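Local coordinates for protein beta-ketoacyl synthase (Burkholderia phymatum, PDB 4EWG) that probably acts as a 3-oxoacyl-[acyl-carrier-protein] synthase, a condensing enzyme of fatty-acid synthesis with the thiolase-like fold, at residues L49-L53 and Y210-N216; C266-G270 and T280-A284. All blocks are in the same frame, centred on the assembly; numbering follows the deposited sequence.

Contact 1: residues L49-L53 and Y210-N216; sequences LHTRL and YATSTRN. With IMD (imidazole), chain C.
N216 and T51 pin two loops of the thiolase-like ketosynthase fold together, and an ST turn at T51 shapes one of them. At the exposed end of the contact an imidazole, probably from the crystallisation liquor, lies among H50, Y210 and T214 CG2; as modelled, its N3 donates to T212 OG1, an oxygen also bonded to D207. L53 presents CD1 to R215 O and to S213 OG, whose hydrogen-bond partners are D231 and T222. R52 bends at chi2 and packs CB against N216 CG at 3.6 Å, the two chains crossing at a slant, while R52 NH1 returns to L49 O and T51 O. T51 OG1 donates to S213 O at 2.7 Å and accepts L53 N at 3.1 Å, so one hydroxyl both closes the turn and ties the loops. With chi1 at -68°, CG of N216 stands anti to its carbonyl carbon, which swings the carboxamide over to the other backbone. Asparagine suits a place that asks for a donor and an acceptor at once: N216 OD1 accepts R52 N at 2.8 Å, the donor well above the carbonyl plane, and N216 ND2 donates to H50 O over 2.9 Å, nearly straight and in both the amide and the carbonyl plane.

Contact 2: residues C266-G270 and T280-A284; sequences CNSDG and TMARA
Two side-chain hydrogen bonds join N267, near the end of strand 259-268, and D269, just after it, to T280 in the first turn of helix 278-291. This is a strand-to-helix connection in the C-terminal half of the thiolase-like fold, the short segments' axes antiparallel at 169° and 7.7 Å apart. N267 ND2 donates to T280 O over 2.9 Å, with the carbonyl oxygen in the amide plane. That oxygen also accepts A284 N, from the opposite face of its plane, so it keeps its helical bond while gaining a second donor. A chi1 of 72° lifts the N267 amide toward the helix. T280 OG1, which also pairs with T277 O, donates to D269 OD1 at 2.6 Å, from above the carboxylate plane. A water bridges D269 O and T280 OG1, and S268 OG bonds G159 O of the second subunit. Van der Waals packing is small: A284 CB meets N267 OD1 at 3.2 Å, where alanine's short side chain lets the amide lie close, and T280 CG2 rests on S268 O. Around the contact, N403 of strand 402-409 bonds both N267 OD1 and D269 OD1, M281 packs on helix 310-324, and C266 touches helix 170-183.

Overall arrangement
Contact 1 (49-53 with 210-216) and contact 2 (266-270 with 280-284) lie 28 Å apart between centres, with about 14 Å between nearest atoms, and do not touch. They follow in series along the chain: the first closes across 156 intervening residues, the second across only nine. Contact 1 joins loops of the N-terminal half, one running into strand 53-54 and the other after helix 200-207. Contact 2 belongs to the C-terminal half, where strand 259-268 of the large mixed sheet turns back into helix 278-291. One thus ties loops distant in sequence, the other a local strand-to-helix connection. Both reach the second subunit, contact 2 far more extensively.

Contact 1: residues L49-L53 and Y210-N216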
ATOM      1  N   LEU A  49      -4.634  14.285  24.981  1.00 29.64           N
ATOM      2  CA  LEU A  49      -4.138  15.098  23.856  1.00 28.39           C
ATOM      3  C   LEU A  49      -3.772  16.473  24.379  1.00 28.82           C
ATOM      4  O   LEU A  49      -4.553  17.086  25.075  1.00 28.31           O
ATOM      5  CB  LEU A  49      -5.176  15.260  22.782  1.00 28.00           C
ATOM      6  CG  LEU A  49      -5.384  14.065  21.857  1.00 26.98           C
ATOM      7  CD1 LEU A  49      -6.477  14.409  20.866  1.00 26.18           C
ATOM      8  CD2 LEU A  49      -4.086  13.690  21.168  1.00 25.13           C
ATOM      9  N   HIS A  50      -2.578  16.934  24.039  1.00 27.72           N
ATOM     10  CA  HIS A  50      -2.128  18.251  24.411  1.00 28.22           C
ATOM     11  C   HIS A  50      -2.652  19.270  23.471  1.00 27.51           C
ATOM     12  O   HIS A  50      -3.126  20.326  23.890  1.00 27.72           O
ATOM     13  CB  HIS A  50      -0.614  18.283  24.445  1.00 29.45           C
ATOM     14  CG  HIS A  50      -0.022  17.372  25.507  1.00 30.24           C
ATOM     15  ND1 HIS A  50       0.761  16.305  25.209  1.00 31.42           N
ATOM     16  CD2 HIS A  50      -0.180  17.366  26.868  1.00 31.52           C
ATOM     17  CE1 HIS A  50       1.112  15.679  26.345  1.00 31.49           C
ATOM     18  NE2 HIS A  50       0.525  16.315  27.357  1.00 32.38           N
ATOM     19  N   THR A  51      -2.609  18.982  22.175  1.00 26.46           N
ATOM     20  CA  THR A  51      -3.114  19.962  21.210  1.00 26.10           C
ATOM     21  C   THR A  51      -4.634  20.034  21.226  1.00 26.69           C
ATOM     22  O   THR A  51      -5.296  19.050  21.452  1.00 26.00           O
ATOM     23  CB  THR A  51      -2.624  19.710  19.774  1.00 24.51           C
ATOM     24  OG1 THR A  51      -2.902  20.865  18.973  1.00 24.63           O
ATOM     25  CG2 THR A  51      -3.281  18.519  19.158  1.00 23.79           C
ATOM     26  N   ARG A  52      -5.153  21.231  20.966  1.00 28.13           N
ATOM     27  CA  ARG A  52      -6.556  21.441  20.645  1.00 28.74           C
ATOM     28  C   ARG A  52      -6.708  22.132  19.277  1.00 28.36           C
ATOM     29  O   ARG A  52      -7.662  22.882  19.056  1.00 28.99           O
ATOM     30  CB  ARG A  52      -7.220  22.277  21.753  1.00 30.41           C
ATOM     31  CG  ARG A  52      -7.331  21.547  23.085  1.00 31.18           C
ATOM     32  CD  ARG A  52      -8.328  20.412  22.975  1.00 31.59           C
ATOM     33  NE  ARG A  52      -8.464  19.667  24.218  1.00 32.30           N
ATOM     34  CZ  ARG A  52      -7.713  18.633  24.574  1.00 32.19           C
ATOM     35  NH1 ARG A  52      -6.740  18.201  23.794  1.00 31.67           N
ATOM     36  NH2 ARG A  52      -7.935  18.036  25.730  1.00 33.91           N
ATOM     37  N   LEU A  53      -5.769  21.884  18.367  1.00 27.01           N
ATOM     38  CA  LEU A  53      -5.799  22.524  17.034  1.00 26.63           C
ATOM     39  C   LEU A  53      -5.969  21.509  15.905  1.00 25.71           C
ATOM     40  O   LEU A  53      -5.429  20.409  15.981  1.00 24.58           O
ATOM     41  CB  LEU A  53      -4.498  23.292  16.797  1.00 26.62           C
ATOM     42  CG  LEU A  53      -4.113  24.325  17.858  1.00 27.30           C
ATOM     43  CD1 LEU A  53      -2.680  24.807  17.651  1.00 27.15           C
ATOM     44  CD2 LEU A  53      -5.108  25.461  17.788  1.00 27.25           C
ATOM     45  N   TYR A 210       5.081  14.537  20.600  1.00 19.52           N
ATOM     46  CA  TYR A 210       5.276  15.977  20.858  1.00 20.03           C
ATOM     47  C   TYR A 210       5.582  16.778  19.588  1.00 19.78           C
ATOM     48  O   TYR A 210       6.338  17.723  19.636  1.00 20.21           O
ATOM     49  CB  TYR A 210       6.381  16.222  21.891  1.00 20.48           C
ATOM     50  CG  TYR A 210       6.143  15.459  23.151  1.00 20.69           C
ATOM     51  CD1 TYR A 210       6.537  14.126  23.243  1.00 20.13           C
ATOM     52  CD2 TYR A 210       5.496  16.056  24.261  1.00 21.14           C
ATOM     53  CE1 TYR A 210       6.294  13.390  24.373  1.00 20.48           C
ATOM     54  CE2 TYR A 210       5.273  15.330  25.423  1.00 21.30           C
ATOM     55  CZ  TYR A 210       5.673  13.981  25.464  1.00 21.19           C
ATOM     56  OH  TYR A 210       5.455  13.196  26.560  1.00 21.37           O
ATOM     57  N   ALA A 211       5.002  16.384  18.458  1.00 19.16           N
ATOM     58  CA  ALA A 211       5.256  17.054  17.175  1.00 18.78           C
ATOM     59  C   ALA A 211       4.142  18.027  16.846  1.00 18.86           C
ATOM     60  O   ALA A 211       4.274  18.837  15.911  1.00 18.23           O
ATOM     61  CB  ALA A 211       5.394  16.024  16.057  1.00 18.15           C
ATOM     62  N   THR A 212       3.063  17.992  17.630  1.00 19.21           N
ATOM     63  CA  THR A 212       1.946  18.892  17.398  1.00 19.75           C
ATOM     64  C   THR A 212       2.171  20.255  18.068  1.00 20.60           C
ATOM     65  O   THR A 212       2.675  20.330  19.180  1.00 21.66           O
ATOM     66  CB  THR A 212       0.644  18.316  17.959  1.00 20.24           C
ATOM     67  OG1 THR A 212       0.866  17.860  19.293  1.00 20.83           O
ATOM     68  CG2 THR A 212       0.137  17.181  17.118  1.00 19.40           C
ATOM     69  N   SER A 213       1.757  21.319  17.398  1.00 20.73           N
ATOM     70  CA  SER A 213       1.636  22.642  18.015  1.00 21.41           C
ATOM     71  C   SER A 213       0.596  22.632  19.141  1.00 22.27           C
ATOM     72  O   SER A 213      -0.471  22.017  18.989  1.00 22.44           O
ATOM     73  CB  SER A 213       1.202  23.661  16.972  1.00 21.21           C
ATOM     74  OG  SER A 213       1.017  24.951  17.552  1.00 21.89           O
ATOM     75  N   THR A 214       0.898  23.323  20.245  1.00 22.47           N
ATOM     76  CA  THR A 214       0.006  23.419  21.363  1.00 22.91           C
ATOM     77  C   THR A 214      -0.383  24.886  21.658  1.00 24.56           C
ATOM     78  O   THR A 214      -0.819  25.203  22.767  1.00 24.73           O
ATOM     79  CB  THR A 214       0.636  22.802  22.615  1.00 22.72           C
ATOM     80  OG1 THR A 214       1.853  23.454  22.856  1.00 22.99           O
ATOM     81  CG2 THR A 214       0.908  21.302  22.438  1.00 21.85           C
ATOM     82  N   ARG A 215      -0.267  25.767  20.674  1.00 25.20           N
ATOM     83  CA  ARG A 215      -0.743  27.131  20.853  1.00 27.51           C
ATOM     84  C   ARG A 215      -2.252  27.155  20.732  1.00 28.26           C
ATOM     85  O   ARG A 215      -2.805  27.671  19.776  1.00 28.56           O
ATOM     86  CB  ARG A 215      -0.066  28.067  19.872  1.00 28.05           C
ATOM     87  CG  ARG A 215       1.364  28.318  20.293  1.00 29.41           C
ATOM     88  CD  ARG A 215       2.124  29.125  19.267  1.00 30.68           C
ATOM     89  NE  ARG A 215       1.731  30.544  19.283  1.00 31.91           N
ATOM     90  CZ  ARG A 215       2.329  31.503  18.575  1.00 32.03           C
ATOM     91  NH1 ARG A 215       3.347  31.212  17.771  1.00 31.56           N
ATOM     92  NH2 ARG A 215       1.904  32.754  18.669  1.00 33.20           N
ATOM     93  N   ASN A 216      -2.916  26.598  21.740  1.00 29.28           N
ATOM     94  CA  ASN A 216      -4.328  26.247  21.631  1.00 29.87           C
ATOM     95  C   ASN A 216      -5.260  27.457  21.557  1.00 32.30           C
ATOM     96  O   ASN A 216      -6.394  27.363  21.064  1.00 32.35           O
ATOM     97  CB  ASN A 216      -4.708  25.265  22.744  1.00 29.57           C
ATOM     98  CG  ASN A 216      -4.050  23.889  22.555  1.00 28.25           C
ATOM     99  OD1 ASN A 216      -3.612  23.536  21.455  1.00 28.73           O
ATOM    100  ND2 ASN A 216      -4.033  23.099  23.588  1.00 27.39           N
TER
HETATM  101  N1  IMD C 501       3.867  19.169  22.750  1.00 24.14           N
HETATM  102  C2  IMD C 501       3.488  18.972  21.455  1.00 22.62           C
HETATM  103  N3  IMD C 501       2.584  17.974  21.418  1.00 23.64           N
HETATM  104  C4  IMD C 501       2.380  17.532  22.705  1.00 24.37           C
HETATM  105  C5  IMD C 501       3.187  18.299  23.551  1.00 23.65           C

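Contact 2: residues C266-G270 and T280-A284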
ATOM      1  N   CYS A 266      12.270   8.292  -5.151  1.00 16.03           N
ATOM      2  CA  CYS A 266      11.763   7.721  -3.962  1.00 15.89           C
ATOM      3  C   CYS A 266      12.789   6.855  -3.295  1.00 16.16           C
ATOM      4  O   CYS A 266      13.342   5.933  -3.916  1.00 16.66           O
ATOM      5  CB  CYS A 266      10.514   6.905  -4.274  1.00 16.35           C
ATOM      6  SG  CYS A 266       9.753   6.219  -2.795  1.00 17.80           S
ATOM      7  N   ASN A 267      13.047   7.153  -2.029  1.00 16.25           N
ATOM      8  CA  ASN A 267      13.975   6.390  -1.213  1.00 17.09           C
ATOM      9  C   ASN A 267      13.583   6.436   0.264  1.00 16.63           C
ATOM     10  O   ASN A 267      12.519   6.924   0.598  1.00 16.80           O
ATOM     11  CB  ASN A 267      15.433   6.867  -1.430  1.00 17.62           C
ATOM     12  CG  ASN A 267      15.722   8.217  -0.813  1.00 17.91           C
ATOM     13  OD1 ASN A 267      14.817   8.931  -0.384  1.00 18.57           O
ATOM     14  ND2 ASN A 267      16.996   8.572  -0.756  1.00 17.83           N
ATOM     15  N   SER A 268      14.422   5.869   1.123  1.00 17.25           N
ATOM     16  CA  SER A 268      14.272   6.058   2.569  1.00 17.79           C
ATOM     17  C   SER A 268      15.591   6.303   3.294  1.00 18.34           C
ATOM     18  O   SER A 268      16.680   5.953   2.813  1.00 17.70           O
ATOM     19  CB  SER A 268      13.513   4.918   3.224  1.00 18.24           C
ATOM     20  OG  SER A 268      13.790   3.733   2.563  1.00 19.31           O
ATOM     21  N   ASP A 269      15.465   6.922   4.464  1.00 18.55           N
ATOM     22  CA  ASP A 269      16.614   7.258   5.298  1.00 19.41           C
ATOM     23  C   ASP A 269      17.302   6.028   5.888  1.00 20.36           C
ATOM     24  O   ASP A 269      18.483   6.075   6.172  1.00 21.37           O
ATOM     25  CB  ASP A 269      16.199   8.161   6.461  1.00 19.06           C
ATOM     26  CG  ASP A 269      15.644   9.528   6.016  1.00 18.57           C
ATOM     27  OD1 ASP A 269      15.925   9.957   4.865  1.00 18.03           O
ATOM     28  OD2 ASP A 269      14.946  10.178   6.859  1.00 17.53           O
ATOM     29  N   GLY A 270      16.550   4.951   6.096  1.00 20.47           N
ATOM     30  CA  GLY A 270      17.036   3.764   6.750  1.00 21.45           C
ATOM     31  C   GLY A 270      17.750   3.998   8.083  1.00 23.41           C
ATOM     32  O   GLY A 270      18.737   3.312   8.389  1.00 25.45           O
ATOM     33  N   THR A 280      19.774  11.641   2.846  1.00 19.63           N
ATOM     34  CA  THR A 280      18.902  10.777   2.064  1.00 18.72           C
ATOM     35  C   THR A 280      17.669  11.507   1.557  1.00 17.74           C
ATOM     36  O   THR A 280      17.136  11.136   0.509  1.00 16.66           O
ATOM     37  CB  THR A 280      18.517   9.498   2.836  1.00 18.64           C
ATOM     38  OG1 THR A 280      18.413   9.811   4.229  1.00 19.22           O
ATOM     39  CG2 THR A 280      19.601   8.418   2.659  1.00 19.10           C
ATOM     40  N   MET A 281      17.232  12.549   2.280  1.00 17.58           N
ATOM     41  CA  MET A 281      16.181  13.447   1.775  1.00 17.01           C
ATOM     42  C   MET A 281      16.684  14.155   0.503  1.00 17.37           C
ATOM     43  O   MET A 281      15.988  14.197  -0.504  1.00 16.89           O
ATOM     44  CB  MET A 281      15.768  14.476   2.839  1.00 16.99           C
ATOM     45  CG  MET A 281      15.062  13.864   4.053  1.00 16.86           C
ATOM     46  SD  MET A 281      15.108  14.918   5.526  1.00 17.14           S
ATOM     47  CE  MET A 281      13.724  16.026   5.231  1.00 16.51           C
ATOM     48  N   ALA A 282      17.918  14.671   0.551  1.00 18.05           N
ATOM     49  CA  ALA A 282      18.557  15.284  -0.633  1.00 18.73           C
ATOM     50  C   ALA A 282      18.624  14.273  -1.766  1.00 18.89           C
ATOM     51  O   ALA A 282      18.296  14.576  -2.903  1.00 18.14           O
ATOM     52  CB  ALA A 282      19.961  15.831  -0.301  1.00 19.09           C
ATOM     53  N   ARG A 283      19.052  13.056  -1.436  1.00 19.82           N
ATOM     54  CA  ARG A 283      19.247  11.994  -2.456  1.00 20.62           C
ATOM     55  C   ARG A 283      17.947  11.694  -3.201  1.00 19.79           C
ATOM     56  O   ARG A 283      17.953  11.449  -4.417  1.00 20.51           O
ATOM     57  CB  ARG A 283      19.832  10.740  -1.789  1.00 21.65           C
ATOM     58  CG  ARG A 283      20.151   9.565  -2.709  1.00 22.86           C
ATOM     59  CD  ARG A 283      21.245   9.874  -3.719  1.00 24.46           C
ATOM     60  NE  ARG A 283      21.317   8.839  -4.757  1.00 25.38           N
ATOM     61  CZ  ARG A 283      21.603   9.051  -6.051  1.00 26.49           C
ATOM     62  NH1 ARG A 283      21.814  10.283  -6.535  1.00 26.43           N
ATOM     63  NH2 ARG A 283      21.636   8.016  -6.887  1.00 26.89           N
ATOM     64  N   ALA A 284      16.819  11.756  -2.495  1.00 18.84           N
ATOM     65  CA  ALA A 284      15.524  11.600  -3.135  1.00 18.05           C
ATOM     66  C   ALA A 284      15.288  12.686  -4.229  1.00 18.33           C
ATOM     67  O   ALA A 284      14.815  12.378  -5.336  1.00 17.83           O
ATOM     68  CB  ALA A 284      14.419  11.622  -2.091  1.00 17.91           C
TER
HETATM   69  O   HOH W   1      20.147   8.245   6.370  1.00 32.54           O